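PDB 2JC5: exodeoxyribonuclease from Neisseria meningitidis, which probably cleaves DNA at abasic sites and digests duplex DNA from 3' ends, as a metal-dependent repair phosphodiesterase of the AP/ExoA family. Local coordinates for residues 78-83 / 96-101; 3-8 / 27-32; 193-198 / 234-239. All blocks are in the same frame, centred on the assembly; numbering follows the deposited sequence. Where two conformers were deposited one is given.

Interaction 1: 78-83 / 96-101; sequences DNVQIG and VRCDFG
Asp78 joins the neighbouring strand through both backbone and side chain: its N donates to Asp99 O at 2.9 Å, while its carboxylate reaches past the last strand pair to receive Gly101 N on OD2, again 2.9 Å. The latter bond is nearly straight (173°) and uses the syn lone pair. Access to Gly101 follows from chi1 of 50°, which sets CG between the backbone N and the carbonyl carbon.

Asn79 faces Asp99 in a hydrogen-bonded antiparallel pair. Their side chains run alongside each other; in the deposited conformer described here, one of two, Asn79 ND2 donates to Asp99 OD2 (2.9 Å). The acceptor lies in the amide plane, yet the donor stands above the carboxylate plane, the two planes being turned 38° apart. Asp99 OD1 takes Arg97 NE in a salt bridge on its syn side and also meets Ser104 OG.

Val80 turns to the other face, where its CG2 touches Cys98 SG at 4.1 Å; beyond this pair lie His57 and, against Cys98, Val71.

Gln81 and Arg97 exchange two backbone bonds as a hydrogen-bonded pair. The side chains cross at an angle over that pair, and a water links Gln81 OE1 (2.8 Å) to Arg97 NH1 (2.9 Å). Gln81 NE2 is tied in turn to Gly83 O.

Ile82 returns to the apolar face, where CD1 approaches Val96 CG2 at 4.3 Å.

Chemically, this antiparallel pair at the edge of the sheet is two-sided. Apolar Val80, Ile82, Val96 and Cys98 face the strands 55-59 and 69-73, whereas Asn79, Gln81, Arg97 and Asp99 form a polar network that Glu140 extends from Arg97 NH2. Several bonds thus hold the Asp99 carboxylate, and the bonded Arg97 guanidinium, with Arg142 in a long, weak ion pair, probably favours its ionised form.

Interaction 2: 3-8 / 27-32; sequences KIISAN and SGADIV
Lys3 and Ile5 both touch the turn at Ser27-Ala29, but in different ways. The lysine runs past the Ser27 carbonyl with its aliphatic part, CD lying 3.2 Å from Ser27 O. Bends at chi3 and chi4 then bring NZ beside the same oxygen, where the direct bond is weak; a water accepting from Lys3 NZ and donating to Ser27 O (2.9 Å) reinforces the link.

Ile5 sends out its CG1 branch, anti to the carbonyl carbon, and Ile5 CD1 packs at 3.6 Å on Ala29 CB. On its other contact Ile5 CD1 lies 3.5 Å from Ser27 OG. That hydroxyl accepts from Ala29 N in an ST turn and also bonds Ile24 O at the end of helix 20-26, so the methyl touches a surface held by the turn itself.

Asp30 approaches from the other end of Lys3: OD2 receives Lys3 N at 2.9 Å through its anti lone pair, with an angle of 170° at the hydrogen. Lys3 O is gripped twice, by Asp30 N and by Ile31 N, both in the carbonyl plane. Ile4 and Ile31 share one face of the sheet, CG1 to CB 4.3 Å; Ile5 and Val32 share the other.

Parallel pairing continues through Ile5 N to Ile31 O. Strands 2-8 and 31-35 are adjacent and parallel with helices 12-17 and 20-26 between them, which defines a beta-alpha-beta crossover of the DNase I-like fold. Both strands run to the magnesium site: Asn10 and Glu36, just past their ends, bind the ion.

Interaction 3: 193-198 / 234-239; sequences RTLYPD and VSAHVY
Tyr196 and Leu195 press against Ser235 and Ala236, joining the end of helix 191-195 to strand 233-238, an outermost strand of one sheet in the DNase I-like alpha/beta sandwich. The interface is small, 189 Å² over both sides, and its tight part is confined to these four residues.

Leu195 points its CD1 branch at the strand, reaching Ala236 CB at 3.7 Å and the Ser235 carbonyl carbon at 3.9 Å. Its CB meanwhile lies over the centre of the Tyr196 ring, 3.7 Å above the plane, so the leucine supports the ring from one face while touching the strand. Trp192 of the same helix meets that ring edge-to-face and also contacts Ala236. With CG anti to its carbonyl carbon (chi1 -54°), Tyr196 carries its ring to the strand, where CE2 comes within 4.0 Å of Ala236 CB. Ser235 joins the patch mainly through its backbone, with Ser235 CB at the margin, 3.8 Å from Tyr196 OH.

The edge position of the strand explains why a phenol can bond its backbone. Ser235 and His237 pair with Glu253 and Val251 of strand 250-254 on the inner side, while Ala236 N is directed the other way and is met by the tyrosine hydroxyl.

Outside this patch the contact is loose. Pro197 and Asp198 turn off into an exposed loop, and Val234 is exposed as well. Arg193 stays clear of the strand, bonding Tyr196 O weakly through NH1 and forming a salt bridge with Asp158.

Two neighbouring amides fare differently: Ser235 N is buried here with no partner in the model, whereas Ala236 N donates to Tyr196 OH at 3.0 Å with an angle of 156° at the hydrogen.

Overall arrangement
Along the chain the contacts follow in series: interaction 2 closes before interaction 1 opens, and interaction 3 comes last. Interactions 2 and 3 share the six-stranded sheet, where strand 250-254 separates 2-8 from 233-238; their centres are 15 Å apart and their nearest atoms about 5 Å. Interaction 1 belongs to the other sheet, yet it touches interaction 2 through Phe100 CE1 and Ile31 CD1 at 4.0 Å, a packing contact between the two sheets of the sandwich. Interactions 1 and 3 are remote, with centres 26 Å apart. Interaction 2 therefore stands between them, on strands leading to the magnesium site, while the others lie farther out in the scaffold.

Interaction 1: 78-83 / 96-101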
ATOM      1  N   ASP A  78      13.412  15.259  -0.576  1.00 10.91           N
ATOM      2  CA  ASP A  78      14.779  15.637  -0.229  1.00 13.58           C
ATOM      3  C   ASP A  78      15.639  14.470   0.208  1.00 12.53           C
ATOM      4  O   ASP A  78      16.849  14.600   0.316  1.00 13.63           O
ATOM      5  CB  ASP A  78      14.808  16.764   0.779  1.00 17.38           C
ATOM      6  CG  ASP A  78      13.956  16.509   1.937  1.00 18.84           C
ATOM      7  OD1 ASP A  78      14.172  15.467   2.577  1.00 22.18           O
ATOM      8  OD2 ASP A  78      13.081  17.357   2.211  1.00 20.66           O
ATOM      9  N   ASN A  79      15.005  13.317   0.404  0.50 11.15           N
ATOM     10  CA  ASN A  79      15.705  12.094   0.739  0.50 10.37           C
ATOM     11  C   ASN A  79      14.864  10.920   0.275  0.50  9.43           C
ATOM     12  O   ASN A  79      13.630  10.991   0.297  0.50  8.72           O
ATOM     13  CB  ASN A  79      15.945  12.022   2.244  0.50 11.42           C
ATOM     14  CG  ASN A  79      16.762  10.823   2.644  0.50 11.91           C
ATOM     15  OD1 ASN A  79      17.891  10.645   2.177  0.50 12.20           O
ATOM     16  ND2 ASN A  79      16.204   9.988   3.521  0.50 12.19           N
ATOM     17  N   VAL A  80      15.537   9.866  -0.172  1.00  8.67           N
ATOM     18  CA  VAL A  80      14.874   8.657  -0.663  1.00  8.35           C
ATOM     19  C   VAL A  80      15.623   7.429  -0.143  1.00  8.92           C
ATOM     20  O   VAL A  80      16.851   7.385  -0.191  1.00 10.07           O
ATOM     21  CB  VAL A  80      14.839   8.622  -2.208  1.00  8.98           C
ATOM     22  CG1 VAL A  80      14.255   7.303  -2.742  1.00 10.07           C
ATOM     23  CG2 VAL A  80      14.054   9.814  -2.760  1.00  9.96           C
ATOM     24  N   GLN A  81      14.874   6.465   0.399  1.00  7.46           N
ATOM     25  CA  GLN A  81      15.404   5.179   0.777  1.00  8.82           C
ATOM     26  C   GLN A  81      14.817   4.107  -0.130  1.00  8.21           C
ATOM     27  O   GLN A  81      13.597   3.918  -0.188  1.00  9.01           O
ATOM     28  CB  GLN A  81      15.076   4.883   2.243  1.00 10.07           C
ATOM     29  CG  GLN A  81      15.644   3.589   2.770  1.00 11.49           C
ATOM     30  CD  GLN A  81      15.171   3.241   4.144  1.00 12.20           C
ATOM     31  OE1 GLN A  81      14.770   4.113   4.896  1.00 15.20           O
ATOM     32  NE2 GLN A  81      15.187   1.950   4.472  1.00 14.96           N
ATOM     33  N   ILE A  82      15.699   3.394  -0.820  1.00  8.88           N
ATOM     34  CA  ILE A  82      15.320   2.297  -1.703  1.00  7.96           C
ATOM     35  C   ILE A  82      15.607   0.998  -0.964  1.00  8.60           C
ATOM     36  O   ILE A  82      16.760   0.654  -0.695  1.00 10.59           O
ATOM     37  CB  ILE A  82      16.126   2.324  -3.021  1.00  9.97           C
ATOM     38  CG1 ILE A  82      15.977   3.669  -3.707  1.00 10.26           C
ATOM     39  CG2 ILE A  82      15.692   1.189  -3.954  1.00 10.51           C
ATOM     40  CD1 ILE A  82      14.579   4.016  -4.186  1.00 11.71           C
ATOM     41  N   GLY A  83      14.552   0.276  -0.628  1.00  9.16           N
ATOM     42  CA  GLY A  83      14.691  -0.962   0.090  1.00  9.96           C
ATOM     43  C   GLY A  83      14.854  -0.790   1.583  1.00 11.76           C
ATOM     44  O   GLY A  83      15.102   0.309   2.088  1.00 11.49           O
ATOM     45  N   VAL A  96       9.832   1.370  -0.673  1.00  5.12           N
ATOM     46  CA  VAL A  96      10.445   2.665  -1.029  1.00  5.96           C
ATOM     47  C   VAL A  96       9.931   3.697  -0.059  1.00  5.72           C
ATOM     48  O   VAL A  96       8.742   3.714   0.265  1.00  5.45           O
ATOM     49  CB  VAL A  96      10.132   3.115  -2.467  1.00  7.35           C
ATOM     50  CG1 VAL A  96      10.548   4.595  -2.718  1.00  9.64           C
ATOM     51  CG2 VAL A  96      10.786   2.195  -3.453  1.00  9.50           C
ATOM     52  N   ARG A  97      10.823   4.559   0.401  1.00  7.39           N
ATOM     53  CA  ARG A  97      10.472   5.648   1.313  1.00  6.16           C
ATOM     54  C   ARG A  97      10.934   6.971   0.737  1.00  6.68           C
ATOM     55  O   ARG A  97      12.093   7.102   0.357  1.00  7.19           O
ATOM     56  CB  ARG A  97      11.144   5.441   2.660  1.00  7.19           C
ATOM     57  CG  ARG A  97      10.969   6.599   3.622  1.00  7.25           C
ATOM     58  CD  ARG A  97      11.565   6.322   4.977  1.00  9.15           C
ATOM     59  NE  ARG A  97      11.540   7.520   5.818  1.00 10.49           N
ATOM     60  CZ  ARG A  97      11.719   7.537   7.135  1.00 12.55           C
ATOM     61  NH1 ARG A  97      11.931   6.428   7.821  1.00 11.86           N
ATOM     62  NH2 ARG A  97      11.656   8.690   7.788  1.00 14.41           N
ATOM     63  N   CYS A  98      10.035   7.942   0.697  1.00  6.38           N
ATOM     64  CA  CYS A  98      10.363   9.298   0.253  1.00  7.28           C
ATOM     65  C   CYS A  98      10.071  10.300   1.352  1.00  6.91           C
ATOM     66  O   CYS A  98       8.993  10.283   1.949  1.00  7.40           O
ATOM     67  CB  CYS A  98       9.582   9.644  -0.999  1.00  7.86           C
ATOM     68  SG  CYS A  98      10.111   8.720  -2.431  1.00  8.91           S
ATOM     69  N   ASP A  99      11.050  11.165   1.617  1.00  7.73           N
ATOM     70  CA  ASP A  99      10.957  12.197   2.650  1.00  8.48           C
ATOM     71  C   ASP A  99      10.802  13.590   2.034  1.00  7.87           C
ATOM     72  O   ASP A  99      11.471  13.937   1.049  1.00  8.91           O
ATOM     73  CB  ASP A  99      12.218  12.206   3.524  1.00  8.51           C
ATOM     74  CG  ASP A  99      12.460  10.910   4.254  1.00 10.43           C
ATOM     75  OD1 ASP A  99      11.519  10.101   4.403  1.00  9.77           O
ATOM     76  OD2 ASP A  99      13.622  10.711   4.669  1.00 14.62           O
ATOM     77  N   PHE A 100       9.914  14.374   2.630  1.00  7.61           N
ATOM     78  CA  PHE A 100       9.656  15.749   2.230  1.00  8.36           C
ATOM     79  C   PHE A 100       9.632  16.572   3.508  1.00  8.39           C
ATOM     80  O   PHE A 100       8.613  16.624   4.201  1.00  7.98           O
ATOM     81  CB  PHE A 100       8.305  15.885   1.530  1.00  8.53           C
ATOM     82  CG  PHE A 100       8.067  14.880   0.441  1.00  8.29           C
ATOM     83  CD1 PHE A 100       7.568  13.626   0.746  1.00  8.31           C
ATOM     84  CD2 PHE A 100       8.316  15.191  -0.896  1.00 10.17           C
ATOM     85  CE1 PHE A 100       7.338  12.676  -0.259  1.00  8.15           C
ATOM     86  CE2 PHE A 100       8.078  14.262  -1.900  1.00 10.21           C
ATOM     87  CZ  PHE A 100       7.579  13.015  -1.596  1.00  8.86           C
ATOM     88  N   GLY A 101      10.759  17.178   3.863  1.00  8.25           N
ATOM     89  CA  GLY A 101      10.861  17.810   5.162  1.00  9.27           C
ATOM     90  C   GLY A 101      10.589  16.769   6.233  1.00  8.34           C
ATOM     91  O   GLY A 101      11.193  15.702   6.222  1.00  9.16           O
TER
HETATM   92  O   HOH W   1      13.606  15.365   4.921  1.00 17.25           O
HETATM   93  O   HOH W   2      12.734   3.847   6.852  0.50  8.32           O

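Interaction 2: 3-8 / 27-32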
ATOM      1  N   LYS A   3      -3.328  15.019  -0.852  1.00  7.93           N
ATOM      2  CA  LYS A   3      -4.050  13.818  -1.239  1.00  8.09           C
ATOM      3  C   LYS A   3      -3.026  12.743  -1.568  1.00  5.99           C
ATOM      4  O   LYS A   3      -2.177  12.921  -2.443  1.00  7.48           O
ATOM      5  CB  LYS A   3      -4.949  14.131  -2.440  1.00  9.88           C
ATOM      6  CG  LYS A   3      -5.777  12.981  -2.935  1.00 12.75           C
ATOM      7  CD  LYS A   3      -6.624  13.334  -4.152  1.00 14.33           C
ATOM      8  CE  LYS A   3      -7.702  14.314  -3.801  1.00 18.81           C
ATOM      9  NZ  LYS A   3      -8.988  13.898  -4.404  1.00 22.80           N
ATOM     10  N   ILE A   4      -3.092  11.639  -0.822  1.00  6.94           N
ATOM     11  CA  ILE A   4      -2.196  10.510  -1.008  1.00  5.88           C
ATOM     12  C   ILE A   4      -3.009   9.305  -1.455  1.00  5.84           C
ATOM     13  O   ILE A   4      -4.019   8.999  -0.838  1.00  6.57           O
ATOM     14  CB  ILE A   4      -1.422  10.139   0.267  1.00  6.54           C
ATOM     15  CG1 ILE A   4      -0.589  11.323   0.765  1.00  7.71           C
ATOM     16  CG2 ILE A   4      -0.525   8.949  -0.025  1.00  6.38           C
ATOM     17  CD1 ILE A   4       0.167  11.103   2.063  1.00  8.99           C
ATOM     18  N   ILE A   5      -2.591   8.664  -2.550  1.00  5.52           N
ATOM     19  CA  ILE A   5      -3.292   7.511  -3.108  1.00  5.63           C
ATOM     20  C   ILE A   5      -2.387   6.312  -3.016  1.00  5.72           C
ATOM     21  O   ILE A   5      -1.211   6.419  -3.368  1.00  7.23           O
ATOM     22  CB  ILE A   5      -3.715   7.748  -4.567  1.00  6.73           C
ATOM     23  CG1 ILE A   5      -4.659   8.965  -4.612  1.00  7.97           C
ATOM     24  CG2 ILE A   5      -4.351   6.488  -5.163  1.00  7.61           C
ATOM     25  CD1 ILE A   5      -5.337   9.202  -5.957  1.00  8.97           C
ATOM     26  N   SER A   6      -2.931   5.190  -2.534  1.00  6.41           N
ATOM     27  CA  SER A   6      -2.216   3.920  -2.519  1.00  6.82           C
ATOM     28  C   SER A   6      -2.930   2.981  -3.483  1.00  6.26           C
ATOM     29  O   SER A   6      -4.128   2.788  -3.366  1.00  5.61           O
ATOM     30  CB  SER A   6      -2.201   3.326  -1.118  1.00  7.62           C
ATOM     31  OG  SER A   6      -1.365   2.180  -1.051  1.00  8.65           O
ATOM     32  N   ALA A   7      -2.192   2.401  -4.420  1.00  5.83           N
ATOM     33  CA  ALA A   7      -2.799   1.512  -5.400  1.00  5.50           C
ATOM     34  C   ALA A   7      -1.878   0.365  -5.749  1.00  6.12           C
ATOM     35  O   ALA A   7      -0.771   0.567  -6.260  1.00  5.80           O
ATOM     36  CB  ALA A   7      -3.195   2.285  -6.663  1.00  7.03           C
ATOM     37  N   ASN A   8      -2.345  -0.846  -5.490  1.00  5.93           N
ATOM     38  CA  ASN A   8      -1.721  -2.024  -6.074  1.00  4.57           C
ATOM     39  C   ASN A   8      -2.268  -2.152  -7.477  1.00  3.98           C
ATOM     40  O   ASN A   8      -3.482  -2.354  -7.676  1.00  5.82           O
ATOM     41  CB  ASN A   8      -1.975  -3.273  -5.223  1.00  5.79           C
ATOM     42  CG  ASN A   8      -1.433  -4.533  -5.874  1.00  6.09           C
ATOM     43  OD1 ASN A   8      -1.471  -4.672  -7.115  1.00  7.40           O
ATOM     44  ND2 ASN A   8      -0.931  -5.459  -5.064  1.00  7.00           N
ATOM     45  N   SER A  27      -7.110  12.482 -10.599  1.00 10.96           N
ATOM     46  CA  SER A  27      -7.382  12.285  -9.206  1.00 10.42           C
ATOM     47  C   SER A  27      -6.974  13.479  -8.357  1.00 10.26           C
ATOM     48  O   SER A  27      -7.417  13.595  -7.217  1.00 12.33           O
ATOM     49  CB  SER A  27      -6.613  11.082  -8.688  1.00 11.21           C
ATOM     50  OG  SER A  27      -5.220  11.360  -8.652  1.00  9.51           O
ATOM     51  N   GLY A  28      -6.075  14.319  -8.869  1.00 10.46           N
ATOM     52  CA  GLY A  28      -5.549  15.425  -8.080  1.00 10.98           C
ATOM     53  C   GLY A  28      -4.548  15.012  -7.022  1.00 10.48           C
ATOM     54  O   GLY A  28      -4.171  15.821  -6.180  1.00 12.40           O
ATOM     55  N   ALA A  29      -4.099  13.759  -7.062  1.00  9.69           N
ATOM     56  CA  ALA A  29      -3.147  13.273  -6.064  1.00  9.44           C
ATOM     57  C   ALA A  29      -1.854  14.073  -6.059  1.00  8.66           C
ATOM     58  O   ALA A  29      -1.282  14.356  -7.120  1.00  8.70           O
ATOM     59  CB  ALA A  29      -2.812  11.804  -6.309  1.00 10.52           C
ATOM     60  N   ASP A  30      -1.378  14.366  -4.856  1.00  7.78           N
ATOM     61  CA  ASP A  30      -0.049  14.911  -4.629  1.00  7.88           C
ATOM     62  C   ASP A  30       1.029  13.832  -4.614  1.00  6.99           C
ATOM     63  O   ASP A  30       2.149  14.055  -5.094  1.00  8.34           O
ATOM     64  CB  ASP A  30      -0.017  15.670  -3.322  1.00  9.16           C
ATOM     65  CG  ASP A  30      -0.935  16.858  -3.343  1.00  9.78           C
ATOM     66  OD1 ASP A  30      -0.556  17.854  -4.001  1.00 13.24           O
ATOM     67  OD2 ASP A  30      -2.042  16.783  -2.760  1.00 11.24           O
ATOM     68  N   ILE A  31       0.676  12.668  -4.062  1.00  7.25           N
ATOM     69  CA  ILE A  31       1.583  11.529  -3.954  1.00  7.82           C
ATOM     70  C   ILE A  31       0.802  10.271  -4.286  1.00  6.45           C
ATOM     71  O   ILE A  31      -0.327  10.111  -3.819  1.00  7.00           O
ATOM     72  CB  ILE A  31       2.181  11.385  -2.531  1.00  8.06           C
ATOM     73  CG1 ILE A  31       2.952  12.659  -2.147  1.00  8.72           C
ATOM     74  CG2 ILE A  31       3.107  10.178  -2.460  1.00  9.26           C
ATOM     75  CD1 ILE A  31       3.351  12.735  -0.705  1.00  9.87           C
ATOM     76  N   VAL A  32       1.388   9.418  -5.128  1.00  6.51           N
ATOM     77  CA  VAL A  32       0.785   8.140  -5.507  1.00  5.71           C
ATOM     78  C   VAL A  32       1.803   7.049  -5.195  1.00  5.94           C
ATOM     79  O   VAL A  32       2.926   7.066  -5.715  1.00  7.74           O
ATOM     80  CB  VAL A  32       0.366   8.106  -7.000  1.00  7.15           C
ATOM     81  CG1 VAL A  32      -0.304   6.755  -7.357  1.00  7.92           C
ATOM     82  CG2 VAL A  32      -0.604   9.238  -7.287  1.00  8.52           C
TER
HETATM   83  O   HOH W   3      -9.160  11.756  -5.791  1.00 20.02           O

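Interaction 3: 193-198 / 234-239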
ATOM      1  N   ARG A 193     -10.109   2.748   8.910  1.00  7.12           N
ATOM      2  CA  ARG A 193     -10.966   2.222   9.973  1.00  7.54           C
ATOM      3  C   ARG A 193     -11.217   3.286  11.018  1.00  7.43           C
ATOM      4  O   ARG A 193     -12.285   3.315  11.630  1.00  9.14           O
ATOM      5  CB  ARG A 193     -10.323   0.992  10.599  1.00  9.12           C
ATOM      6  CG  ARG A 193     -11.116   0.318  11.672  1.00  9.34           C
ATOM      7  CD  ARG A 193     -12.498  -0.072  11.265  1.00  8.62           C
ATOM      8  NE  ARG A 193     -12.530  -0.965  10.114  1.00  8.32           N
ATOM      9  CZ  ARG A 193     -13.234  -0.781   9.001  1.00  7.94           C
ATOM     10  NH1 ARG A 193     -13.988   0.295   8.805  1.00  8.45           N
ATOM     11  NH2 ARG A 193     -13.170  -1.703   8.040  1.00  8.58           N
ATOM     12  N   THR A 194     -10.251   4.181  11.207  1.00  8.24           N
ATOM     13  CA  THR A 194     -10.413   5.269  12.153  1.00  9.11           C
ATOM     14  C   THR A 194     -11.391   6.304  11.634  1.00  9.62           C
ATOM     15  O   THR A 194     -12.253   6.792  12.386  1.00 11.95           O
ATOM     16  CB  THR A 194      -9.046   5.867  12.527  1.00 10.15           C
ATOM     17  OG1 THR A 194      -8.354   4.905  13.327  1.00 11.21           O
ATOM     18  CG2 THR A 194      -9.191   7.144  13.335  1.00 10.54           C
ATOM     19  N   LEU A 195     -11.273   6.656  10.359  1.00  9.21           N
ATOM     20  CA  LEU A 195     -12.199   7.615   9.746  1.00  8.90           C
ATOM     21  C   LEU A 195     -13.639   7.096   9.693  1.00 10.14           C
ATOM     22  O   LEU A 195     -14.575   7.866   9.916  1.00 12.08           O
ATOM     23  CB  LEU A 195     -11.767   7.985   8.317  1.00 10.13           C
ATOM     24  CG  LEU A 195     -10.577   8.932   8.203  1.00 10.82           C
ATOM     25  CD1 LEU A 195     -10.044   8.992   6.795  1.00  9.91           C
ATOM     26  CD2 LEU A 195     -10.968  10.336   8.697  1.00 11.47           C
ATOM     27  N   TYR A 196     -13.800   5.813   9.352  1.00  9.81           N
ATOM     28  CA  TYR A 196     -15.112   5.227   9.061  1.00 10.09           C
ATOM     29  C   TYR A 196     -15.250   3.879   9.772  1.00 10.41           C
ATOM     30  O   TYR A 196     -15.143   2.829   9.158  1.00 10.44           O
ATOM     31  CB  TYR A 196     -15.275   5.045   7.546  1.00  9.86           C
ATOM     32  CG  TYR A 196     -15.027   6.313   6.776  1.00  9.78           C
ATOM     33  CD1 TYR A 196     -15.764   7.457   7.037  1.00  9.69           C
ATOM     34  CD2 TYR A 196     -14.028   6.391   5.820  1.00 10.16           C
ATOM     35  CE1 TYR A 196     -15.524   8.654   6.341  1.00 10.99           C
ATOM     36  CE2 TYR A 196     -13.776   7.569   5.132  1.00 11.34           C
ATOM     37  CZ  TYR A 196     -14.525   8.703   5.390  1.00 11.06           C
ATOM     38  OH  TYR A 196     -14.261   9.862   4.685  1.00 10.99           O
ATOM     39  N   PRO A 197     -15.464   3.901  11.090  1.00 11.27           N
ATOM     40  CA  PRO A 197     -15.481   2.688  11.892  1.00 12.77           C
ATOM     41  C   PRO A 197     -16.360   1.551  11.380  1.00 13.19           C
ATOM     42  O   PRO A 197     -16.005   0.391  11.563  1.00 13.55           O
ATOM     43  CB  PRO A 197     -15.990   3.190  13.237  1.00 12.27           C
ATOM     44  CG  PRO A 197     -15.458   4.573  13.299  1.00 12.90           C
ATOM     45  CD  PRO A 197     -15.611   5.104  11.926  1.00 11.03           C
ATOM     46  N   ASP A 198     -17.484   1.878  10.751  1.00 12.85           N
ATOM     47  CA  ASP A 198     -18.482   0.881  10.369  1.00 13.08           C
ATOM     48  C   ASP A 198     -18.553   0.600   8.890  1.00 12.55           C
ATOM     49  O   ASP A 198     -19.423  -0.133   8.444  1.00 15.13           O
ATOM     50  CB  ASP A 198     -19.859   1.342  10.864  1.00 14.49           C
ATOM     51  CG  ASP A 198     -19.913   1.422  12.360  0.50 15.55           C
ATOM     52  OD1 ASP A 198     -19.459   0.451  13.004  0.50 15.68           O
ATOM     53  OD2 ASP A 198     -20.360   2.455  12.900  0.50 18.07           O
ATOM     54  N   VAL A 234      -8.938  14.250   6.837  1.00  8.19           N
ATOM     55  CA  VAL A 234     -10.292  14.809   6.718  1.00  9.93           C
ATOM     56  C   VAL A 234     -11.304  13.921   5.979  1.00 10.06           C
ATOM     57  O   VAL A 234     -12.507  13.998   6.222  1.00 13.33           O
ATOM     58  CB  VAL A 234     -10.282  16.224   6.103  1.00 10.30           C
ATOM     59  CG1 VAL A 234      -9.572  17.200   7.037  1.00 13.07           C
ATOM     60  CG2 VAL A 234      -9.654  16.235   4.732  1.00 12.72           C
ATOM     61  N   SER A 235     -10.825  13.065   5.090  1.00  9.80           N
ATOM     62  CA  SER A 235     -11.697  12.171   4.364  1.00 10.08           C
ATOM     63  C   SER A 235     -10.907  11.110   3.640  1.00  8.92           C
ATOM     64  O   SER A 235      -9.699  11.211   3.476  1.00  8.03           O
ATOM     65  CB  SER A 235     -12.549  12.946   3.367  1.00 13.68           C
ATOM     66  OG  SER A 235     -11.751  13.368   2.304  1.00 16.65           O
ATOM     67  N   ALA A 236     -11.610  10.082   3.203  1.00  7.48           N
ATOM     68  CA  ALA A 236     -10.997   9.033   2.395  1.00  7.23           C
ATOM     69  C   ALA A 236     -12.068   8.390   1.537  1.00  7.08           C
ATOM     70  O   ALA A 236     -13.275   8.499   1.824  1.00  8.97           O
ATOM     71  CB  ALA A 236     -10.307   8.000   3.274  1.00  9.20           C
ATOM     72  N   HIS A 237     -11.632   7.729   0.473  1.00  7.23           N
ATOM     73  CA  HIS A 237     -12.517   6.898  -0.325  1.00  7.02           C
ATOM     74  C   HIS A 237     -11.750   5.796  -1.018  1.00  6.79           C
ATOM     75  O   HIS A 237     -10.540   5.893  -1.208  1.00  7.55           O
ATOM     76  CB  HIS A 237     -13.335   7.719  -1.334  1.00  8.77           C
ATOM     77  CG  HIS A 237     -12.533   8.357  -2.431  1.00  9.85           C
ATOM     78  ND1 HIS A 237     -11.957   9.605  -2.302  1.00 11.40           N
ATOM     79  CD2 HIS A 237     -12.258   7.945  -3.695  1.00 11.17           C
ATOM     80  CE1 HIS A 237     -11.347   9.922  -3.436  1.00 11.04           C
ATOM     81  NE2 HIS A 237     -11.504   8.927  -4.291  1.00 10.19           N
ATOM     82  N   VAL A 238     -12.477   4.730  -1.339  1.00  7.56           N
ATOM     83  CA  VAL A 238     -11.975   3.673  -2.211  1.00  6.87           C
ATOM     84  C   VAL A 238     -12.515   3.963  -3.598  1.00  6.49           C
ATOM     85  O   VAL A 238     -13.726   3.950  -3.808  1.00  8.57           O
ATOM     86  CB  VAL A 238     -12.392   2.287  -1.703  1.00  6.40           C
ATOM     87  CG1 VAL A 238     -11.890   1.188  -2.636  1.00  7.01           C
ATOM     88  CG2 VAL A 238     -11.864   2.065  -0.273  1.00  7.19           C
ATOM     89  N   TYR A 239     -11.620   4.223  -4.540  1.00  7.18           N
ATOM     90  CA  TYR A 239     -12.040   4.678  -5.854  1.00  7.75           C
ATOM     91  C   TYR A 239     -12.459   3.503  -6.733  1.00  7.92           C
ATOM     92  O   TYR A 239     -11.657   2.593  -7.001  1.00  6.60           O
ATOM     93  CB  TYR A 239     -10.925   5.462  -6.554  1.00  8.88           C
ATOM     94  CG  TYR A 239     -11.333   5.963  -7.922  1.00 10.05           C
ATOM     95  CD1 TYR A 239     -12.201   7.042  -8.064  1.00 10.57           C
ATOM     96  CD2 TYR A 239     -10.870   5.349  -9.065  1.00  8.95           C
ATOM     97  CE1 TYR A 239     -12.571   7.497  -9.302  1.00 10.41           C
ATOM     98  CE2 TYR A 239     -11.231   5.809 -10.325  1.00 10.96           C
ATOM     99  CZ  TYR A 239     -12.080   6.880 -10.435  1.00 10.34           C
ATOM    100  OH  TYR A 239     -12.471   7.358 -11.661  1.00 12.83           O
TER